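Local atomic coordinates of probable thioesterase (Thermus thermophilus, PDB entry 1Z54), a protein that is a hotdog-fold protein that probably hydrolyses fatty acyl-CoA thioesters. Residues A[5-10]-A[73-78]. Numbering follows the deposited sequence.
Sequences TRIKVR and VEVRTR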
ATOM      1  N   THR A   5      17.668   5.346 -10.262  1.00 21.58           N
ATOM      2  CA  THR A   5      17.179   5.428  -8.894  1.00 19.79           C
ATOM      3  C   THR A   5      17.307   4.082  -8.207  1.00 20.00           C
ATOM      4  O   THR A   5      16.723   3.095  -8.652  1.00 19.33           O
ATOM      5  CB  THR A   5      15.695   5.839  -8.863  1.00 19.14           C
ATOM      6  OG1 THR A   5      15.516   7.038  -9.626  1.00 19.20           O
ATOM      7  CG2 THR A   5      15.235   6.079  -7.426  1.00 15.95           C
ATOM      8  N   ARG A   6      18.071   4.039  -7.122  1.00 19.63           N
ATOM      9  CA  ARG A   6      18.238   2.798  -6.379  1.00 22.41           C
ATOM     10  C   ARG A   6      17.112   2.667  -5.348  1.00 21.77           C
ATOM     11  O   ARG A   6      16.813   3.609  -4.615  1.00 21.85           O
ATOM     12  CB  ARG A   6      19.605   2.770  -5.685  1.00 25.59           C
ATOM     13  CG  ARG A   6      20.777   2.667  -6.654  1.00 33.62           C
ATOM     14  CD  ARG A   6      22.114   2.641  -5.927  1.00 39.68           C
ATOM     15  NE  ARG A   6      22.195   1.520  -4.995  1.00 47.31           N
ATOM     16  CZ  ARG A   6      23.279   1.206  -4.289  1.00 50.44           C
ATOM     17  NH1 ARG A   6      23.252   0.165  -3.465  1.00 52.32           N
ATOM     18  NH2 ARG A   6      24.390   1.930  -4.406  1.00 51.89           N
ATOM     19  N   ILE A   7      16.484   1.498  -5.303  1.00 19.89           N
ATOM     20  CA  ILE A   7      15.387   1.271  -4.369  1.00 17.63           C
ATOM     21  C   ILE A   7      15.559  -0.039  -3.618  1.00 16.13           C
ATOM     22  O   ILE A   7      15.600  -1.113  -4.221  1.00 15.58           O
ATOM     23  CB  ILE A   7      14.023   1.254  -5.111  1.00 18.04           C
ATOM     24  CG1 ILE A   7      13.730   2.637  -5.699  1.00 16.28           C
ATOM     25  CG2 ILE A   7      12.909   0.841  -4.162  1.00 15.78           C
ATOM     26  CD1 ILE A   7      12.413   2.720  -6.468  1.00 14.72           C
ATOM     27  N   LYS A   8      15.672   0.052  -2.298  1.00 16.96           N
ATOM     28  CA  LYS A   8      15.806  -1.140  -1.468  1.00 18.28           C
ATOM     29  C   LYS A   8      14.406  -1.715  -1.240  1.00 17.65           C
ATOM     30  O   LYS A   8      13.531  -1.037  -0.700  1.00 16.81           O
ATOM     31  CB  LYS A   8      16.445  -0.779  -0.132  1.00 19.32           C
ATOM     32  CG  LYS A   8      16.677  -1.958   0.799  1.00 22.25           C
ATOM     33  CD  LYS A   8      17.430  -1.508   2.044  1.00 25.82           C
ATOM     34  CE  LYS A   8      17.577  -2.619   3.060  1.00 27.91           C
ATOM     35  NZ  LYS A   8      18.485  -2.221   4.186  1.00 32.92           N
ATOM     36  N   VAL A   9      14.195  -2.960  -1.662  1.00 16.40           N
ATOM     37  CA  VAL A   9      12.893  -3.593  -1.492  1.00 17.44           C
ATOM     38  C   VAL A   9      12.478  -3.635  -0.031  1.00 16.84           C
ATOM     39  O   VAL A   9      13.279  -3.949   0.848  1.00 17.34           O
ATOM     40  CB  VAL A   9      12.876  -5.036  -2.034  1.00 16.25           C
ATOM     41  CG1 VAL A   9      11.521  -5.693  -1.715  1.00 12.66           C
ATOM     42  CG2 VAL A   9      13.118  -5.025  -3.536  1.00 17.01           C
ATOM     43  N   ARG A  10      11.221  -3.307   0.223  1.00 18.48           N
ATOM     44  CA  ARG A  10      10.690  -3.330   1.576  1.00 19.17           C
ATOM     45  C   ARG A  10       9.874  -4.612   1.785  1.00 19.90           C
ATOM     46  O   ARG A  10       9.190  -5.085   0.874  1.00 18.84           O
ATOM     47  CB  ARG A  10       9.853  -2.068   1.825  1.00 22.02           C
ATOM     48  CG  ARG A  10      10.670  -0.963   2.515  1.00 25.71           C
ATOM     49  CD  ARG A  10      10.683   0.396   1.804  1.00 25.11           C
ATOM     50  NE  ARG A  10       9.392   1.064   1.814  1.00 23.05           N
ATOM     51  CZ  ARG A  10       9.224   2.385   1.822  1.00 20.79           C
ATOM     52  NH1 ARG A  10       8.000   2.896   1.823  1.00 13.06           N
ATOM     53  NH2 ARG A  10      10.270   3.199   1.853  1.00 22.23           N
ATOM     54  N   VAL A  73      17.028  -2.608  -6.054  1.00 17.58           N
ATOM     55  CA  VAL A  73      16.799  -2.523  -7.493  1.00 17.10           C
ATOM     56  C   VAL A  73      17.154  -1.156  -8.030  1.00 19.17           C
ATOM     57  O   VAL A  73      17.100  -0.154  -7.314  1.00 20.01           O
ATOM     58  CB  VAL A  73      15.322  -2.793  -7.880  1.00 15.17           C
ATOM     59  CG1 VAL A  73      14.943  -4.211  -7.552  1.00 14.25           C
ATOM     60  CG2 VAL A  73      14.412  -1.794  -7.172  1.00 15.58           C
ATOM     61  N   GLU A  74      17.520  -1.132  -9.304  1.00 21.42           N
ATOM     62  CA  GLU A  74      17.872   0.106  -9.976  1.00 22.99           C
ATOM     63  C   GLU A  74      16.832   0.389 -11.039  1.00 22.00           C
ATOM     64  O   GLU A  74      16.493  -0.486 -11.843  1.00 21.09           O
ATOM     65  CB  GLU A  74      19.261  -0.001 -10.610  1.00 25.74           C
ATOM     66  CG  GLU A  74      20.389   0.022  -9.596  1.00 31.17           C
ATOM     67  CD  GLU A  74      21.761   0.049 -10.243  1.00 35.58           C
ATOM     68  OE1 GLU A  74      22.749   0.291  -9.517  1.00 37.71           O
ATOM     69  OE2 GLU A  74      21.856  -0.177 -11.471  1.00 38.52           O
ATOM     70  N   VAL A  75      16.311   1.608 -11.018  1.00 20.76           N
ATOM     71  CA  VAL A  75      15.308   2.016 -11.979  1.00 20.47           C
ATOM     72  C   VAL A  75      15.872   3.114 -12.852  1.00 21.78           C
ATOM     73  O   VAL A  75      16.200   4.201 -12.376  1.00 20.46           O
ATOM     74  CB  VAL A  75      14.043   2.531 -11.292  1.00 20.74           C
ATOM     75  CG1 VAL A  75      12.986   2.842 -12.342  1.00 15.69           C
ATOM     76  CG2 VAL A  75      13.535   1.487 -10.301  1.00 19.67           C
ATOM     77  N   ARG A  76      15.995   2.805 -14.134  1.00 22.01           N
ATOM     78  CA  ARG A  76      16.526   3.743 -15.105  1.00 23.23           C
ATOM     79  C   ARG A  76      15.360   4.429 -15.793  1.00 21.52           C
ATOM     80  O   ARG A  76      14.481   3.769 -16.343  1.00 21.15           O
ATOM     81  CB  ARG A  76      17.381   2.986 -16.125  1.00 24.90           C
ATOM     82  CG  ARG A  76      18.562   2.264 -15.483  1.00 32.72           C
ATOM     83  CD  ARG A  76      19.146   1.181 -16.387  1.00 36.99           C
ATOM     84  NE  ARG A  76      19.616   1.711 -17.663  1.00 42.99           N
ATOM     85  CZ  ARG A  76      20.241   0.982 -18.588  1.00 45.98           C
ATOM     86  NH1 ARG A  76      20.638   1.540 -19.726  1.00 46.09           N
ATOM     87  NH2 ARG A  76      20.472  -0.307 -18.374  1.00 45.81           N
ATOM     88  N   THR A  77      15.339   5.754 -15.762  1.00 20.50           N
ATOM     89  CA  THR A  77      14.247   6.460 -16.406  1.00 19.86           C
ATOM     90  C   THR A  77      14.686   7.585 -17.319  1.00 21.03           C
ATOM     91  O   THR A  77      15.675   8.278 -17.071  1.00 20.98           O
ATOM     92  CB  THR A  77      13.225   7.019 -15.369  1.00 19.58           C
ATOM     93  OG1 THR A  77      12.880   8.367 -15.703  1.00 19.74           O
ATOM     94  CG2 THR A  77      13.775   6.967 -13.976  1.00 15.39           C
ATOM     95  N   ARG A  78      13.949   7.743 -18.403  1.00 20.46           N
ATOM     96  CA  ARG A  78      14.246   8.807 -19.332  1.00 24.25           C
ATOM     97  C   ARG A  78      12.941   9.340 -19.872  1.00 22.67           C
ATOM     98  O   ARG A  78      11.910   8.665 -19.818  1.00 22.48           O
ATOM     99  CB  ARG A  78      15.133   8.295 -20.470  1.00 27.74           C
ATOM    100  CG  ARG A  78      14.428   7.435 -21.497  1.00 31.17           C
ATOM    101  CD  ARG A  78      15.375   7.131 -22.650  1.00 37.13           C
ATOM    102  NE  ARG A  78      14.646   6.860 -23.884  1.00 40.17           N
ATOM    103  CZ  ARG A  78      13.924   5.768 -24.097  1.00 41.12           C
ATOM    104  NH1 ARG A  78      13.839   4.834 -23.158  1.00 42.80           N
ATOM    105  NH2 ARG A  78      13.276   5.620 -25.243  1.00 41.97           N
TER
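Thr5 faces Val75 and Ile7 faces Val73 as antiparallel hydrogen-bonded pairs, with Arg6 and Glu74 as the non-hydrogen-bonded pair between them, and the two strand axes run at 149°. Each hydrogen-bonded pair is closed by two backbone bonds: Thr5 N to Val75 O and Val75 N to Thr5 O are both 2.8 Å. Ile7 N meets Val73 O at 2.7 Å, nearly in line with the carbonyl, while Val73 N returns a bond to Ile7 O, and the CA of Arg6 adds a CH···O contact to Val73 O at 3.3 Å. On the face of Thr5, Ile7, Val73 and Val75, with CG1 anti to the carbonyl carbon (chi1 -65°), Val73 CG2 falls between the backbone N and that carbon and comes to 3.7 Å from Ile7 CB. Ile7 CD1, extended beyond CG1, reaches Val75 CG2 at 4.2 Å. Helix 24-39 packs on this face: its Ala32 touches Thr5 and Val75, and its Asp35 takes a hydrogen bond with Thr5 OG1. On the other face Arg6 and Glu74 lie alongside each other, CG to CG 4.0 Å, but Arg6 NE stays 4.7 Å from Glu74 OE1 and the guanidinium and carboxylate planes are 62° apart. The pairing thus rests on four backbone bonds and on a mostly apolar face, whose Thr5-Val75 end is covered by the helix, as in a hotdog fold, while the opposite charges probably contribute only long-range attraction.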